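Local atomic coordinates of AT5g51070/K3K7_27 (Arabidopsis thaliana, PDB entry 5GKM), a protein that probably serves as an ATP-hydrolysing chaperone of the Clp protease system, this chain being its N-terminal domain. Residues Lys30-Leu38 with Met93-Phe103; Ala119-Phe128 with Met146-Leu157. All blocks are in the same frame, centred on the assembly; numbering follows the deposited sequence.

Contact 1: Lys30-Leu38 with Met93-Phe103; sequences KDMVYTQHL and MPFSISTKRVF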
loop_
_atom_site.group_PDB
_atom_site.type_symbol
_atom_site.label_atom_id
_atom_site.label_comp_id
_atom_site.label_asym_id
_atom_site.label_seq_id
_atom_site.Cartn_x
_atom_site.Cartn_y
_atom_site.Cartn_z
ATOM N N LYS A 30 1.750 -14.991 4.515
ATOM C CA LYS A 30 0.479 -14.848 3.840
ATOM C C LYS A 30 0.474 -15.335 2.385
ATOM O O LYS A 30 1.477 -15.507 1.811
ATOM C CB LYS A 30 0.018 -13.396 3.904
ATOM C CG LYS A 30 0.215 -12.733 5.244
ATOM C CD LYS A 30 -0.676 -13.295 6.310
ATOM C CE LYS A 30 -0.308 -12.759 7.670
ATOM N NZ LYS A 30 -1.204 -13.163 8.772
ATOM N N ASP A 31 -0.704 -15.587 1.844
ATOM C CA ASP A 31 -0.866 -15.986 0.471
ATOM C C ASP A 31 -1.742 -15.062 -0.389
ATOM O O ASP A 31 -2.129 -15.428 -1.429
ATOM C CB ASP A 31 -1.448 -17.384 0.389
ATOM C CG ASP A 31 -0.580 -18.412 1.063
ATOM O OD1 ASP A 31 0.572 -18.571 0.670
ATOM O OD2 ASP A 31 -1.088 -19.046 1.983
ATOM N N MET A 32 -2.019 -13.893 0.141
ATOM C CA MET A 32 -2.736 -12.877 -0.557
ATOM C C MET A 32 -2.348 -11.527 0.027
ATOM O O MET A 32 -2.149 -11.422 1.159
ATOM C CB MET A 32 -4.209 -13.126 -0.372
ATOM C CG MET A 32 -5.042 -12.076 -0.986
ATOM S SD MET A 32 -6.760 -12.536 -0.999
ATOM C CE MET A 32 -6.747 -13.206 -2.626
ATOM N N VAL A 33 -2.297 -10.518 -0.813
ATOM C CA VAL A 33 -1.892 -9.205 -0.371
ATOM C C VAL A 33 -3.123 -8.415 0.054
ATOM O O VAL A 33 -3.977 -8.157 -0.714
ATOM C CB VAL A 33 -1.281 -8.436 -1.546
ATOM C CG1 VAL A 33 -0.909 -7.038 -1.134
ATOM C CG2 VAL A 33 -0.063 -9.144 -2.059
ATOM N N TYR A 34 -3.182 -8.073 1.319
ATOM C CA TYR A 34 -4.218 -7.232 1.837
ATOM C C TYR A 34 -3.653 -5.807 2.020
ATOM O O TYR A 34 -2.539 -5.576 1.739
ATOM C CB TYR A 34 -4.823 -7.789 3.112
ATOM C CG TYR A 34 -5.749 -8.968 2.937
ATOM C CD1 TYR A 34 -5.270 -10.234 2.819
ATOM C CD2 TYR A 34 -7.095 -8.779 2.918
ATOM C CE1 TYR A 34 -6.130 -11.298 2.674
ATOM C CE2 TYR A 34 -7.977 -9.831 2.768
ATOM C CZ TYR A 34 -7.483 -11.087 2.625
ATOM O OH TYR A 34 -8.362 -12.129 2.519
ATOM N N THR A 35 -4.484 -4.877 2.436
ATOM C CA THR A 35 -4.095 -3.491 2.346
ATOM C C THR A 35 -2.974 -3.092 3.277
ATOM O O THR A 35 -2.270 -2.202 2.995
ATOM C CB THR A 35 -5.275 -2.511 2.401
ATOM O OG1 THR A 35 -6.062 -2.756 3.544
ATOM C CG2 THR A 35 -6.071 -2.680 1.186
ATOM N N GLN A 36 -2.884 -3.752 4.415
ATOM C CA GLN A 36 -1.749 -3.493 5.288
ATOM C C GLN A 36 -0.406 -3.905 4.633
ATOM O O GLN A 36 0.596 -3.369 4.910
ATOM C CB GLN A 36 -1.917 -4.117 6.683
ATOM C CG GLN A 36 -1.827 -5.632 6.728
ATOM C CD GLN A 36 -3.141 -6.327 6.475
ATOM O OE1 GLN A 36 -4.048 -5.782 5.918
ATOM N NE2 GLN A 36 -3.216 -7.550 6.926
ATOM N N HIS A 37 -0.457 -4.928 3.809
ATOM C CA HIS A 37 0.696 -5.329 3.060
ATOM C C HIS A 37 1.090 -4.351 1.986
ATOM O O HIS A 37 2.222 -4.141 1.716
ATOM C CB HIS A 37 0.557 -6.743 2.524
ATOM C CG HIS A 37 0.041 -7.704 3.542
ATOM N ND1 HIS A 37 -1.069 -8.439 3.364
ATOM C CD2 HIS A 37 0.520 -8.017 4.797
ATOM C CE1 HIS A 37 -1.281 -9.171 4.450
ATOM N NE2 HIS A 37 -0.300 -8.921 5.323
ATOM N N LEU A 38 0.077 -3.800 1.350
ATOM C CA LEU A 38 0.312 -2.744 0.389
ATOM C C LEU A 38 0.975 -1.530 1.081
ATOM O O LEU A 38 1.822 -0.920 0.545
ATOM C CB LEU A 38 -1.006 -2.337 -0.261
ATOM C CG LEU A 38 -0.860 -1.238 -1.296
ATOM C CD1 LEU A 38 0.106 -1.602 -2.426
ATOM C CD2 LEU A 38 -2.218 -0.862 -1.839
ATOM N N MET A 93 1.700 -13.901 -6.271
ATOM C CA MET A 93 0.652 -13.721 -5.144
ATOM C C MET A 93 -0.529 -12.600 -5.467
ATOM O O MET A 93 -0.322 -11.747 -6.175
ATOM C CB MET A 93 1.324 -13.115 -3.938
ATOM C CG MET A 93 0.426 -13.209 -2.700
ATOM S SD MET A 93 1.157 -12.412 -1.265
ATOM C CE MET A 93 2.451 -13.592 -1.050
ATOM N N PRO A 94 -1.719 -13.200 -5.335
ATOM C CA PRO A 94 -2.898 -12.444 -5.671
ATOM C C PRO A 94 -3.152 -11.343 -4.670
ATOM O O PRO A 94 -2.652 -11.347 -3.613
ATOM C CB PRO A 94 -4.024 -13.477 -5.597
ATOM C CG PRO A 94 -3.552 -14.454 -4.591
ATOM C CD PRO A 94 -2.091 -14.546 -4.843
ATOM N N PHE A 95 -3.988 -10.419 -5.117
ATOM C CA PHE A 95 -4.383 -9.262 -4.340
ATOM C C PHE A 95 -5.803 -9.414 -3.840
ATOM O O PHE A 95 -6.625 -9.892 -4.525
ATOM C CB PHE A 95 -4.286 -8.004 -5.192
ATOM C CG PHE A 95 -2.909 -7.781 -5.734
ATOM C CD1 PHE A 95 -1.956 -7.302 -4.939
ATOM C CD2 PHE A 95 -2.590 -8.086 -7.012
ATOM C CE1 PHE A 95 -0.708 -7.138 -5.382
ATOM C CE2 PHE A 95 -1.328 -7.897 -7.482
ATOM C CZ PHE A 95 -0.380 -7.438 -6.655
ATOM N N SER A 96 -6.049 -8.960 -2.630
ATOM C CA SER A 96 -7.366 -9.049 -2.058
ATOM C C SER A 96 -8.350 -8.091 -2.719
ATOM O O SER A 96 -7.979 -7.234 -3.384
ATOM C CB SER A 96 -7.324 -8.779 -0.580
ATOM O OG SER A 96 -7.139 -7.464 -0.315
ATOM N N ILE A 97 -9.642 -8.317 -2.483
ATOM C CA ILE A 97 -10.646 -7.444 -3.030
ATOM C C ILE A 97 -10.376 -6.053 -2.519
ATOM O O ILE A 97 -10.435 -5.153 -3.248
ATOM C CB ILE A 97 -12.025 -7.887 -2.534
ATOM C CG1 ILE A 97 -12.394 -9.155 -3.260
ATOM C CG2 ILE A 97 -13.097 -6.843 -2.773
ATOM C CD1 ILE A 97 -13.470 -9.953 -2.545
ATOM N N SER A 98 -10.104 -5.956 -1.237
ATOM C CA SER A 98 -9.778 -4.481 -0.729
ATOM C C SER A 98 -8.540 -3.765 -1.493
ATOM O O SER A 98 -8.580 -2.652 -1.802
ATOM C CB SER A 98 -9.547 -4.573 0.787
ATOM O OG SER A 98 -8.583 -5.581 1.138
ATOM N N THR A 99 -7.514 -4.588 -1.675
ATOM C CA THR A 99 -6.370 -4.119 -2.348
ATOM C C THR A 99 -6.739 -3.736 -3.782
ATOM O O THR A 99 -6.290 -2.775 -4.241
ATOM C CB THR A 99 -5.213 -5.155 -2.302
ATOM O OG1 THR A 99 -4.927 -5.425 -0.957
ATOM C CG2 THR A 99 -3.987 -4.607 -3.010
ATOM N N LYS A 100 -7.529 -4.550 -4.447
ATOM C CA LYS A 100 -7.910 -4.222 -5.792
ATOM C C LYS A 100 -8.731 -2.923 -5.848
ATOM O O LYS A 100 -8.687 -2.195 -6.787
ATOM C CB LYS A 100 -8.677 -5.371 -6.446
ATOM C CG LYS A 100 -7.818 -6.601 -6.711
ATOM C CD LYS A 100 -8.671 -7.727 -7.301
ATOM C CE LYS A 100 -7.964 -9.031 -7.574
ATOM N NZ LYS A 100 -6.926 -8.878 -8.618
ATOM N N ARG A 101 -9.521 -2.736 -4.837
ATOM C CA ARG A 101 -10.324 -1.549 -4.737
ATOM C C ARG A 101 -9.402 -0.345 -4.642
ATOM O O ARG A 101 -9.621 0.630 -5.250
ATOM C CB ARG A 101 -11.240 -1.638 -3.544
ATOM C CG ARG A 101 -12.073 -0.418 -3.335
ATOM C CD ARG A 101 -13.236 -0.616 -2.382
ATOM N NE ARG A 101 -13.742 0.703 -1.966
ATOM C CZ ARG A 101 -14.531 0.966 -0.930
ATOM N NH1 ARG A 101 -14.995 0.015 -0.164
ATOM N NH2 ARG A 101 -14.862 2.206 -0.654
ATOM N N VAL A 102 -8.348 -0.486 -3.858
ATOM C CA VAL A 102 -7.412 0.596 -3.733
ATOM C C VAL A 102 -6.744 0.944 -5.064
ATOM O O VAL A 102 -6.552 2.079 -5.386
ATOM C CB VAL A 102 -6.361 0.269 -2.637
ATOM C CG1 VAL A 102 -5.153 1.187 -2.708
ATOM C CG2 VAL A 102 -7.016 0.333 -1.277
ATOM N N PHE A 103 -6.369 -0.072 -5.800
ATOM C CA PHE A 103 -5.700 0.152 -7.034
ATOM C C PHE A 103 -6.653 0.890 -7.973
ATOM O O PHE A 103 -6.256 1.713 -8.690
ATOM C CB PHE A 103 -5.276 -1.161 -7.727
ATOM C CG PHE A 103 -4.163 -1.902 -7.054
ATOM C CD1 PHE A 103 -3.267 -1.268 -6.292
ATOM C CD2 PHE A 103 -4.024 -3.238 -7.226
ATOM C CE1 PHE A 103 -2.250 -1.933 -5.661
ATOM C CE2 PHE A 103 -2.997 -3.919 -6.613
ATOM C CZ PHE A 103 -2.102 -3.249 -5.838
HETATM O O HOH W 1 -7.359 -5.180 3.284
#

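Contact 2: Ala119-Phe128 with Met146-Leu157; sequences APEHIAVGLF and MNLLTAAALTRL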
loop_
_atom_site.group_PDB
_atom_site.type_symbol
_atom_site.label_atom_id
_atom_site.label_comp_id
_atom_site.label_asym_id
_atom_site.label_seq_id
_atom_site.Cartn_x
_atom_site.Cartn_y
_atom_site.Cartn_z
ATOM N N ALA A 119 1.084 6.885 -9.852
ATOM C CA ALA A 119 2.239 6.843 -9.008
ATOM C C ALA A 119 1.925 6.235 -7.653
ATOM O O ALA A 119 0.856 6.053 -7.302
ATOM C CB ALA A 119 2.850 8.223 -8.848
ATOM N N PRO A 120 2.981 5.986 -6.885
ATOM C CA PRO A 120 2.750 5.463 -5.535
ATOM C C PRO A 120 1.858 6.407 -4.690
ATOM O O PRO A 120 1.145 5.990 -3.848
ATOM C CB PRO A 120 4.168 5.413 -4.939
ATOM C CG PRO A 120 5.031 5.184 -6.084
ATOM C CD PRO A 120 4.425 6.025 -7.169
ATOM N N GLU A 121 1.990 7.685 -4.976
ATOM C CA GLU A 121 1.240 8.673 -4.251
ATOM C C GLU A 121 -0.267 8.539 -4.502
ATOM O O GLU A 121 -1.024 8.730 -3.647
ATOM C CB GLU A 121 1.757 10.052 -4.560
ATOM C CG GLU A 121 3.116 10.258 -3.966
ATOM C CD GLU A 121 4.268 9.659 -4.764
ATOM O OE1 GLU A 121 4.176 9.316 -5.898
ATOM O OE2 GLU A 121 5.288 9.611 -4.172
ATOM N N HIS A 122 -0.641 8.216 -5.728
ATOM C CA HIS A 122 -2.014 7.938 -6.035
ATOM C C HIS A 122 -2.509 6.712 -5.312
ATOM O O HIS A 122 -3.612 6.655 -4.905
ATOM C CB HIS A 122 -2.230 7.688 -7.511
ATOM C CG HIS A 122 -1.933 8.875 -8.394
ATOM N ND1 HIS A 122 -0.943 8.905 -9.279
ATOM C CD2 HIS A 122 -2.555 10.083 -8.484
ATOM C CE1 HIS A 122 -0.952 10.066 -9.900
ATOM N NE2 HIS A 122 -1.927 10.786 -9.405
ATOM N N ILE A 123 -1.663 5.696 -5.247
ATOM C CA ILE A 123 -1.985 4.495 -4.497
ATOM C C ILE A 123 -2.162 4.791 -3.017
ATOM O O ILE A 123 -3.012 4.284 -2.408
ATOM C CB ILE A 123 -0.956 3.338 -4.685
ATOM C CG1 ILE A 123 -0.847 2.995 -6.174
ATOM C CG2 ILE A 123 -1.331 2.150 -3.803
ATOM C CD1 ILE A 123 0.280 2.055 -6.545
ATOM N N ALA A 124 -1.300 5.633 -2.488
ATOM C CA ALA A 124 -1.460 6.013 -1.094
ATOM C C ALA A 124 -2.778 6.749 -0.822
ATOM O O ALA A 124 -3.398 6.505 0.131
ATOM C CB ALA A 124 -0.283 6.859 -0.621
ATOM N N VAL A 125 -3.144 7.633 -1.727
ATOM C CA VAL A 125 -4.385 8.355 -1.530
ATOM C C VAL A 125 -5.525 7.356 -1.531
ATOM O O VAL A 125 -6.389 7.455 -0.760
ATOM C CB VAL A 125 -4.639 9.446 -2.591
ATOM C CG1 VAL A 125 -5.979 10.133 -2.343
ATOM C CG2 VAL A 125 -3.529 10.468 -2.495
ATOM N N GLY A 126 -5.443 6.387 -2.411
ATOM C CA GLY A 126 -6.447 5.350 -2.438
ATOM C C GLY A 126 -6.470 4.548 -1.163
ATOM O O GLY A 126 -7.479 4.279 -0.640
ATOM N N LEU A 127 -5.289 4.201 -0.692
ATOM C CA LEU A 127 -5.181 3.356 0.433
ATOM C C LEU A 127 -5.804 4.004 1.638
ATOM O O LEU A 127 -6.411 3.363 2.448
ATOM C CB LEU A 127 -3.716 3.032 0.676
ATOM C CG LEU A 127 -3.289 2.169 1.847
ATOM C CD1 LEU A 127 -3.963 0.821 1.717
ATOM C CD2 LEU A 127 -1.783 1.988 1.895
ATOM N N PHE A 128 -5.630 5.302 1.721
ATOM C CA PHE A 128 -6.028 6.032 2.896
ATOM C C PHE A 128 -7.441 6.583 2.782
ATOM O O PHE A 128 -7.821 7.345 3.607
ATOM C CB PHE A 128 -5.051 7.186 3.186
ATOM C CG PHE A 128 -3.634 6.734 3.425
ATOM C CD1 PHE A 128 -3.403 5.506 3.971
ATOM C CD2 PHE A 128 -2.540 7.529 3.112
ATOM C CE1 PHE A 128 -2.141 5.058 4.180
ATOM C CE2 PHE A 128 -1.247 7.078 3.320
ATOM C CZ PHE A 128 -1.070 5.837 3.832
ATOM N N MET A 146 -3.242 9.671 9.460
ATOM C CA MET A 146 -3.475 9.228 8.136
ATOM C C MET A 146 -3.855 10.367 7.190
ATOM O O MET A 146 -3.438 10.391 6.107
ATOM C CB MET A 146 -4.552 8.169 8.113
ATOM C CG MET A 146 -4.775 7.623 6.739
ATOM S SD MET A 146 -5.566 6.002 6.819
ATOM C CE MET A 146 -7.208 6.537 7.038
ATOM N N ASN A 147 -4.664 11.277 7.643
ATOM C CA ASN A 147 -5.053 12.384 6.783
ATOM C C ASN A 147 -3.909 13.313 6.399
ATOM O O ASN A 147 -3.865 13.805 5.318
ATOM C CB ASN A 147 -6.261 13.089 7.350
ATOM C CG ASN A 147 -7.484 12.170 7.430
ATOM O OD1 ASN A 147 -7.665 11.276 6.627
ATOM N ND2 ASN A 147 -8.265 12.375 8.402
ATOM N N LEU A 148 -2.986 13.509 7.328
ATOM C CA LEU A 148 -1.764 14.236 7.031
ATOM C C LEU A 148 -0.891 13.525 5.999
ATOM O O LEU A 148 -0.278 14.134 5.217
ATOM C CB LEU A 148 -0.928 14.537 8.274
ATOM C CG LEU A 148 -1.409 15.671 9.163
ATOM C CD1 LEU A 148 -0.573 15.773 10.429
ATOM C CD2 LEU A 148 -1.351 16.963 8.384
ATOM N N LEU A 149 -0.835 12.218 6.093
ATOM C CA LEU A 149 -0.142 11.461 5.064
ATOM C C LEU A 149 -0.800 11.556 3.689
ATOM O O LEU A 149 -0.134 11.673 2.736
ATOM C CB LEU A 149 0.040 9.989 5.455
ATOM C CG LEU A 149 0.842 9.652 6.681
ATOM C CD1 LEU A 149 0.954 8.163 6.857
ATOM C CD2 LEU A 149 2.229 10.140 6.513
ATOM N N THR A 150 -2.121 11.519 3.649
ATOM C CA THR A 150 -2.798 11.687 2.380
ATOM C C THR A 150 -2.491 13.055 1.763
ATOM O O THR A 150 -2.246 13.187 0.617
ATOM C CB THR A 150 -4.319 11.580 2.552
ATOM O OG1 THR A 150 -4.645 10.388 3.227
ATOM C CG2 THR A 150 -5.066 11.655 1.194
ATOM N N ALA A 151 -2.483 14.057 2.615
ATOM C CA ALA A 151 -2.148 15.385 2.172
ATOM C C ALA A 151 -0.751 15.481 1.662
ATOM O O ALA A 151 -0.535 16.072 0.666
ATOM C CB ALA A 151 -2.390 16.418 3.259
ATOM N N ALA A 152 0.176 14.837 2.356
ATOM C CA ALA A 152 1.528 14.830 1.914
ATOM C C ALA A 152 1.671 14.166 0.536
ATOM O O ALA A 152 2.469 14.555 -0.218
ATOM C CB ALA A 152 2.440 14.144 2.927
ATOM N N ALA A 153 0.906 13.119 0.286
ATOM C CA ALA A 153 0.974 12.487 -0.992
ATOM C C ALA A 153 0.474 13.413 -2.089
ATOM O O ALA A 153 1.015 13.477 -3.120
ATOM C CB ALA A 153 0.173 11.186 -0.999
ATOM N N LEU A 154 -0.612 14.096 -1.800
ATOM C CA LEU A 154 -1.151 15.035 -2.754
ATOM C C LEU A 154 -0.152 16.165 -3.035
ATOM O O LEU A 154 -0.043 16.614 -4.135
ATOM C CB LEU A 154 -2.486 15.580 -2.279
ATOM C CG LEU A 154 -3.648 14.600 -2.306
ATOM C CD1 LEU A 154 -4.824 15.084 -1.535
ATOM C CD2 LEU A 154 -4.098 14.118 -3.672
ATOM N N THR A 155 0.548 16.596 -2.008
ATOM C CA THR A 155 1.563 17.609 -2.148
ATOM C C THR A 155 2.697 17.168 -3.056
ATOM O O THR A 155 3.108 17.899 -3.929
ATOM C CB THR A 155 2.055 18.113 -0.787
ATOM O OG1 THR A 155 0.965 18.680 -0.080
ATOM C CG2 THR A 155 3.121 19.105 -0.938
ATOM N N ARG A 156 3.114 15.934 -2.924
ATOM C CA ARG A 156 4.115 15.415 -3.807
ATOM C C ARG A 156 3.696 15.414 -5.265
ATOM O O ARG A 156 4.455 15.704 -6.131
ATOM C CB ARG A 156 4.471 13.987 -3.424
ATOM C CG ARG A 156 5.541 13.878 -2.396
ATOM C CD ARG A 156 5.986 12.460 -2.331
ATOM N NE ARG A 156 6.815 12.156 -1.220
ATOM C CZ ARG A 156 7.246 10.944 -0.910
ATOM N NH1 ARG A 156 6.922 9.897 -1.647
ATOM N NH2 ARG A 156 7.974 10.785 0.135
ATOM N N LEU A 157 2.456 15.100 -5.507
ATOM C CA LEU A 157 1.987 15.033 -6.865
ATOM C C LEU A 157 1.946 16.389 -7.564
ATOM O O LEU A 157 1.854 16.479 -8.740
ATOM C CB LEU A 157 0.606 14.410 -6.893
ATOM C CG LEU A 157 0.560 12.917 -6.597
ATOM C CD1 LEU A 157 -0.824 12.475 -6.205
ATOM C CD2 LEU A 157 1.018 12.134 -7.804
HETATM O O HOH W 2 -7.067 10.217 4.107
#

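Contact 1: Lys30-Leu38 with Met93-Phe103
Val33 and Phe95 lie side by side as a single beta bridge, CA to CA 4.7 Å, where two loop segments of the all-helical Clp N-terminal domain meet just before each enters a helix. Val33 N donates to Pro94 O at 2.9 Å, in the carbonyl plane, and Ser96 N returns a bond to Val33 O, N-H···O angle 164°. Tyr34 and Ser96 then take the N-cap positions of helices 35-45 and 97-112, so the bridge ties two helix starts together. Val33 O is gripped twice, because Thr99 OG1 also donates to it from above the carbonyl plane, on the opposite face from Ser96 N.

Val33 points toward the partner loop: CB sits 3.6 Å from Phe95 CD1, while CG2 touches Met93 SD, the two side chains crossing at about a right angle. With Met32 CG trans to its backbone N (chi1 176°), the side chain crosses the Pro94 ring at about a right angle: SD lies against Ser96 CB, and the bend at SD turns Met32 CE to Pro94 CG at 4.0 Å. Further along, Leu38 CD2 meets Val102 CG1 tip to tip at 3.7 Å. Helix 12-27 backs Met93 and Phe95; the Tyr34 hydroxyl is hydrogen-bonded to the backbone N of Glu81. One face of the Tyr34 ring is covered by Ser96 CB, whose CH-pi contact measures 3.7 Å to the ring centroid and lies 19° off the normal.

Contact 2: Ala119-Phe128 with Met146-Leu157
Phe128, Val125 and Glu121 meet Met146, Thr150, Ala153 and Leu157 along two nearly antiparallel helices, whose axes approach to 8.8 Å with 154° between their directions. Small residues permit this spacing: Ala153 CB faces Ala124 CB and lies 4.1 Å from Val125 CG2. Val125 divides its branches, CG1 touching the methyl of Thr150 and CG2 that of Leu154 at CD2.

Aromatic contacts occupy both ends. The Phe128 ring takes Met146 SD obliquely, a Met-aromatic contact with sulfur 4.5 Å from the centroid, and its CE2 reaches Leu149 CB. Thr150 OG1 approaches the ring edge near its plane. At the other end Leu157 CD2 lies over one face of His122, 3.8 Å from the ring centroid, in a CH-pi contact. The imidazole is held from within its own segment: Ala119 N donates to His122 ND1 at 2.9 Å, almost in the ring plane, which fixes the ring's rotation beneath the leucine. NE2 is buried and has no partner in the model.

Polar links are fewer. Arg156 NH1 donates to Glu121 OE2 at 3.0 Å, in the guanidinium plane; a bend in the glutamate chain at chi2 (80°) brings the carboxylate across the arginine, the two planes 60° apart. Arg13 shares that same oxygen, and Asp46 and Asp48 take Arg156 NH2, making a charge cluster that is likely to favour the ionised forms. Water 2 bridges Phe128 O, Asn147 OD1 and Thr150 OG1, accepting from the hydroxyl at 2.6 Å.

This is an antiparallel helix pair within the second Clp N-terminal repeat, joining helix 120-130 to helix 146-158, the last helix of this chain.

Both contacts are largely buried, yet they lie on opposite sides of the chain's centre, 18 Å apart between their centres. Contact 1 joins two loops and the helix starts that follow them, combining two backbone hydrogen bonds and a threonine hydroxyl with apolar packing; contact 2 packs helix flanks through side chains, with a salt bridge where Arg156 is partly exposed. Neither segment pair shares a helix with the other, but helix 97-112 of contact 1 leads into helix 120-130 of contact 2, and the two meet directly. Val102 and Leu38 pack on Ile123, and Thr35 CB lies 3.6 Å from Leu127 CD1, so helix 120-130 is sandwiched between contact 1 and helix 146-158.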